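Local coordinates for protein pullulanase (Klebsiella oxytoca, PDB 2YOC) that hydrolyses the alpha-1,6-glucosidic linkages of pullulan and related branched dextrins, and is exported by a type 2 secretion system, at residues Lys183-Val196 against Leu244-Glu256. Residues are numbered along the deposited sequence; the frame is centred on the assembly and turned at random.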
loop_
_atom_site.group_PDB
_atom_site.type_symbol
_atom_site.label_atom_id
_atom_site.label_comp_id
_atom_site.label_asym_id
_atom_site.label_seq_id
_atom_site.Cartn_x
_atom_site.Cartn_y
_atom_site.Cartn_z
ATOM N N LYS B 183 4.459 30.788 41.175
ATOM C CA LYS B 183 3.831 31.447 42.326
ATOM C C LYS B 183 4.879 31.902 43.344
ATOM O O LYS B 183 5.869 31.183 43.530
ATOM C CB LYS B 183 2.737 30.567 42.951
ATOM C CG LYS B 183 1.707 30.042 41.944
ATOM C CD LYS B 183 1.024 31.163 41.171
ATOM C CE LYS B 183 -0.042 30.690 40.224
ATOM N NZ LYS B 183 -1.150 29.983 40.921
ATOM N N PRO B 184 4.728 33.130 43.933
ATOM C CA PRO B 184 5.751 33.641 44.883
ATOM C C PRO B 184 5.898 32.825 46.180
ATOM O O PRO B 184 7.029 32.559 46.615
ATOM C CB PRO B 184 5.321 35.094 45.135
ATOM C CG PRO B 184 3.892 35.138 44.825
ATOM C CD PRO B 184 3.618 34.098 43.776
ATOM N N ILE B 185 4.760 32.390 46.765
ATOM C CA ILE B 185 4.754 31.541 47.955
ATOM C C ILE B 185 4.285 30.104 47.596
ATOM O O ILE B 185 3.161 29.919 47.104
ATOM C CB ILE B 185 3.953 32.172 49.140
ATOM C CG1 ILE B 185 4.599 33.482 49.672
ATOM C CG2 ILE B 185 3.726 31.153 50.262
ATOM C CD1 ILE B 185 6.098 33.353 50.259
ATOM N N VAL B 186 5.178 29.104 47.818
ATOM C CA VAL B 186 4.890 27.675 47.591
ATOM C C VAL B 186 5.300 26.923 48.847
ATOM O O VAL B 186 6.480 26.926 49.223
ATOM C CB VAL B 186 5.493 27.081 46.272
ATOM C CG1 VAL B 186 5.307 25.572 46.208
ATOM C CG2 VAL B 186 4.871 27.732 45.037
ATOM N N ARG B 187 4.315 26.320 49.526
ATOM C CA ARG B 187 4.591 25.623 50.786
ATOM C C ARG B 187 3.928 24.272 50.949
ATOM O O ARG B 187 2.845 24.031 50.403
ATOM C CB ARG B 187 4.159 26.490 51.970
ATOM C CG ARG B 187 5.052 27.671 52.245
ATOM C CD ARG B 187 4.263 28.705 53.023
ATOM N NE ARG B 187 5.048 29.905 53.292
ATOM C CZ ARG B 187 4.641 30.901 54.071
ATOM N NH1 ARG B 187 3.461 30.839 54.682
ATOM N NH2 ARG B 187 5.408 31.970 54.243
ATOM N N LEU B 188 4.536 23.425 51.792
ATOM C CA LEU B 188 3.936 22.151 52.143
ATOM C C LEU B 188 3.458 22.181 53.605
ATOM O O LEU B 188 4.237 21.934 54.520
ATOM C CB LEU B 188 4.850 20.950 51.832
ATOM C CG LEU B 188 4.263 19.555 52.063
ATOM C CD1 LEU B 188 3.047 19.317 51.202
ATOM C CD2 LEU B 188 5.305 18.493 51.806
ATOM N N TYR B 189 2.179 22.532 53.805
ATOM C CA TYR B 189 1.540 22.565 55.117
ATOM C C TYR B 189 1.208 21.139 55.534
ATOM O O TYR B 189 0.937 20.296 54.672
ATOM C CB TYR B 189 0.265 23.440 55.086
ATOM C CG TYR B 189 0.555 24.930 55.124
ATOM C CD1 TYR B 189 1.025 25.601 53.992
ATOM C CD2 TYR B 189 0.390 25.663 56.298
ATOM C CE1 TYR B 189 1.322 26.965 54.031
ATOM C CE2 TYR B 189 0.679 27.027 56.348
ATOM C CZ TYR B 189 1.153 27.674 55.213
ATOM O OH TYR B 189 1.434 29.022 55.269
ATOM N N TYR B 190 1.241 20.863 56.851
ATOM C CA TYR B 190 0.962 19.537 57.409
ATOM C C TYR B 190 0.303 19.590 58.794
ATOM O O TYR B 190 0.506 20.544 59.536
ATOM C CB TYR B 190 2.247 18.677 57.442
ATOM C CG TYR B 190 3.381 19.286 58.245
ATOM C CD1 TYR B 190 4.268 20.193 57.663
ATOM C CD2 TYR B 190 3.579 18.947 59.583
ATOM C CE1 TYR B 190 5.300 20.778 58.401
ATOM C CE2 TYR B 190 4.634 19.494 60.321
ATOM C CZ TYR B 190 5.491 20.412 59.724
ATOM O OH TYR B 190 6.519 20.980 60.437
ATOM N N SER B 191 -0.491 18.561 59.126
ATOM C CA SER B 191 -1.168 18.373 60.413
ATOM C C SER B 191 -1.285 16.888 60.703
ATOM O O SER B 191 -1.825 16.122 59.886
ATOM C CB SER B 191 -2.544 19.036 60.446
ATOM O OG SER B 191 -3.168 18.900 61.716
ATOM N N HIS B 192 -0.740 16.483 61.860
ATOM C CA HIS B 192 -0.731 15.092 62.255
ATOM C C HIS B 192 -2.116 14.566 62.565
ATOM O O HIS B 192 -2.507 13.533 62.003
ATOM C CB HIS B 192 0.198 14.909 63.455
ATOM C CG HIS B 192 0.257 13.504 63.985
ATOM N ND1 HIS B 192 -0.594 13.076 64.999
ATOM C CD2 HIS B 192 1.094 12.490 63.658
ATOM C CE1 HIS B 192 -0.268 11.814 65.229
ATOM N NE2 HIS B 192 0.753 11.423 64.458
ATOM N N SER B 193 -2.852 15.272 63.455
ATOM C CA SER B 193 -4.141 14.801 63.926
ATOM C C SER B 193 -5.374 15.539 63.438
ATOM O O SER B 193 -6.498 15.135 63.778
ATOM C CB SER B 193 -4.123 14.709 65.440
ATOM O OG SER B 193 -3.180 13.736 65.863
ATOM N N SER B 194 -5.179 16.599 62.618
ATOM C CA SER B 194 -6.281 17.416 62.091
ATOM C C SER B 194 -6.121 17.709 60.596
ATOM O O SER B 194 -5.106 17.348 60.001
ATOM C CB SER B 194 -6.373 18.731 62.861
ATOM O OG SER B 194 -5.956 18.623 64.214
ATOM N N LYS B 195 -7.137 18.352 59.987
ATOM C CA LYS B 195 -7.092 18.771 58.579
ATOM C C LYS B 195 -6.437 20.132 58.533
ATOM O O LYS B 195 -6.623 20.955 59.445
ATOM C CB LYS B 195 -8.510 18.907 57.977
ATOM C CG LYS B 195 -9.264 17.600 57.750
ATOM C CD LYS B 195 -10.781 17.744 57.921
ATOM C CE LYS B 195 -11.150 17.581 59.391
ATOM N NZ LYS B 195 -12.481 18.154 59.726
ATOM N N VAL B 196 -5.665 20.381 57.479
ATOM C CA VAL B 196 -5.060 21.679 57.231
ATOM C C VAL B 196 -6.223 22.564 56.770
ATOM O O VAL B 196 -6.945 22.200 55.840
ATOM C CB VAL B 196 -3.919 21.607 56.190
ATOM C CG1 VAL B 196 -3.436 23.003 55.798
ATOM C CG2 VAL B 196 -2.761 20.766 56.710
ATOM N N LEU B 244 5.994 13.254 58.380
ATOM C CA LEU B 244 5.126 14.025 57.480
ATOM C C LEU B 244 4.039 13.112 56.890
ATOM O O LEU B 244 2.860 13.498 56.802
ATOM C CB LEU B 244 5.965 14.687 56.370
ATOM C CG LEU B 244 6.321 16.197 56.457
ATOM C CD1 LEU B 244 6.019 16.805 57.807
ATOM C CD2 LEU B 244 7.777 16.434 56.094
ATOM N N LEU B 245 4.444 11.873 56.571
ATOM C CA LEU B 245 3.594 10.827 56.024
ATOM C C LEU B 245 2.721 10.160 57.099
ATOM O O LEU B 245 1.949 9.248 56.803
ATOM C CB LEU B 245 4.443 9.800 55.272
ATOM C CG LEU B 245 5.233 10.348 54.097
ATOM C CD1 LEU B 245 6.414 9.467 53.785
ATOM C CD2 LEU B 245 4.338 10.573 52.876
ATOM N N GLN B 246 2.794 10.661 58.333
ATOM C CA GLN B 246 1.983 10.145 59.419
ATOM C C GLN B 246 0.594 10.717 59.382
ATOM O O GLN B 246 -0.310 10.147 59.986
ATOM C CB GLN B 246 2.643 10.442 60.782
ATOM C CG GLN B 246 3.775 9.471 61.159
ATOM C CD GLN B 246 3.254 8.076 61.407
ATOM O OE1 GLN B 246 2.515 7.824 62.365
ATOM N NE2 GLN B 246 3.582 7.161 60.507
ATOM N N GLY B 247 0.426 11.842 58.704
ATOM C CA GLY B 247 -0.864 12.516 58.661
ATOM C C GLY B 247 -1.164 13.231 57.374
ATOM O O GLY B 247 -0.846 12.724 56.298
ATOM N N GLU B 248 -1.826 14.383 57.473
ATOM C CA GLU B 248 -2.183 15.164 56.297
ATOM C C GLU B 248 -1.042 16.095 55.858
ATOM O O GLU B 248 -0.237 16.532 56.685
ATOM C CB GLU B 248 -3.477 15.969 56.536
ATOM C CG GLU B 248 -3.994 16.625 55.266
ATOM C CD GLU B 248 -5.400 17.175 55.317
ATOM O OE1 GLU B 248 -6.356 16.364 55.312
ATOM O OE2 GLU B 248 -5.544 18.419 55.264
ATOM N N THR B 249 -0.957 16.335 54.546
ATOM C CA THR B 249 -0.076 17.292 53.893
ATOM C C THR B 249 -0.935 18.000 52.845
ATOM O O THR B 249 -1.798 17.379 52.213
ATOM C CB THR B 249 1.160 16.668 53.233
ATOM O OG1 THR B 249 0.743 15.724 52.250
ATOM C CG2 THR B 249 2.126 16.069 54.228
ATOM N N VAL B 250 -0.716 19.294 52.673
ATOM C CA VAL B 250 -1.480 20.086 51.719
ATOM C C VAL B 250 -0.501 21.044 51.035
ATOM O O VAL B 250 0.278 21.721 51.731
ATOM C CB VAL B 250 -2.648 20.835 52.431
ATOM C CG1 VAL B 250 -3.175 21.985 51.592
ATOM C CG2 VAL B 250 -3.780 19.885 52.797
ATOM N N ALA B 251 -0.535 21.097 49.681
ATOM C CA ALA B 251 0.316 22.018 48.943
ATOM C C ALA B 251 -0.375 23.378 48.820
ATOM O O ALA B 251 -1.530 23.459 48.378
ATOM C CB ALA B 251 0.634 21.455 47.587
ATOM N N ILE B 252 0.301 24.437 49.298
ATOM C CA ILE B 252 -0.269 25.779 49.274
ATOM C C ILE B 252 0.529 26.775 48.442
ATOM O O ILE B 252 1.755 26.905 48.606
ATOM C CB ILE B 252 -0.711 26.324 50.672
ATOM C CG1 ILE B 252 -1.690 25.341 51.336
ATOM C CG2 ILE B 252 -1.364 27.703 50.519
ATOM C CD1 ILE B 252 -2.300 25.726 52.656
ATOM N N ALA B 253 -0.199 27.471 47.534
ATOM C CA ALA B 253 0.297 28.542 46.672
ATOM C C ALA B 253 -0.380 29.866 47.091
ATOM O O ALA B 253 -1.619 29.957 47.190
ATOM C CB ALA B 253 0.042 28.226 45.197
ATOM N N ALA B 254 0.459 30.872 47.395
ATOM C CA ALA B 254 0.018 32.186 47.835
ATOM C C ALA B 254 0.769 33.324 47.155
ATOM O O ALA B 254 1.881 33.144 46.624
ATOM C CB ALA B 254 0.149 32.303 49.345
ATOM N N ALA B 255 0.123 34.520 47.202
ATOM C CA ALA B 255 0.577 35.819 46.701
ATOM C C ALA B 255 1.822 36.266 47.469
ATOM O O ALA B 255 2.165 35.639 48.481
ATOM C CB ALA B 255 -0.533 36.838 46.924
ATOM N N GLU B 256 2.482 37.374 47.030
ATOM C CA GLU B 256 3.637 37.937 47.754
ATOM C C GLU B 256 3.227 38.372 49.198
ATOM O O GLU B 256 4.020 38.270 50.137
ATOM C CB GLU B 256 4.315 39.080 46.949
ATOM C CG GLU B 256 3.571 40.426 46.870
ATOM C CD GLU B 256 2.229 40.525 46.146
ATOM O OE1 GLU B 256 1.911 39.607 45.352
ATOM O OE2 GLU B 256 1.505 41.530 46.356
#
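Strands 185-191 and 248-254 pair edge to edge as antiparallel neighbours in the mixed sheet of the pullulanase N2 region. Seven bridges run from I185-A254 to S191-E248. Eight backbone hydrogen bonds join the four hydrogen-bonded pairs. R187 N to I252 O and I252 N to R187 O are both 2.8 Å, and the second is almost straight at 178°.

I185, R187, Y189 and S191 share one face with E248, V250, I252 and A254. There Y189 and I252 cross at about a right angle, and I252 CD1 lies 3.6 Å from Y189 CD1. R187 NH1 donates to Y189 OH (2.8 Å) within the guanidinium plane, while I185 CG2 lies above one guanidinium face, toward its rim. This bond links two residues of the same strand, two positions apart, and helps fix the outer end of the tyrosine.

E248 reaches the chain that turns back after S191. With CG anti to the backbone N (chi1 -171°) and the side chain extended beyond it, the carboxylate reaches K195 and V196. V196 N donates to E248 OE2 (3.0 Å), from well above the carboxylate plane. The same oxygen forms a salt bridge with R357, which probably favours the charged carboxylate. V196 CB also packs on V250 CG2 at 3.8 Å.

On the other face, L244 CD1 sits over the centre of the Y190 ring, 3.6 Å from its centroid, in a CH-pi contact. The residues from L244 to G247 form a type I turn that leads into strand 248-254.

Strand 248-254 continues the sheet through strand 260-267, by A251-T264 and A253-I261 backbone bonds. V23 of strand 23-24 touches R187, Y189, I252 and A254, and the 207-211 segment hydrogen-bonds along the outer edge of strand 185-191.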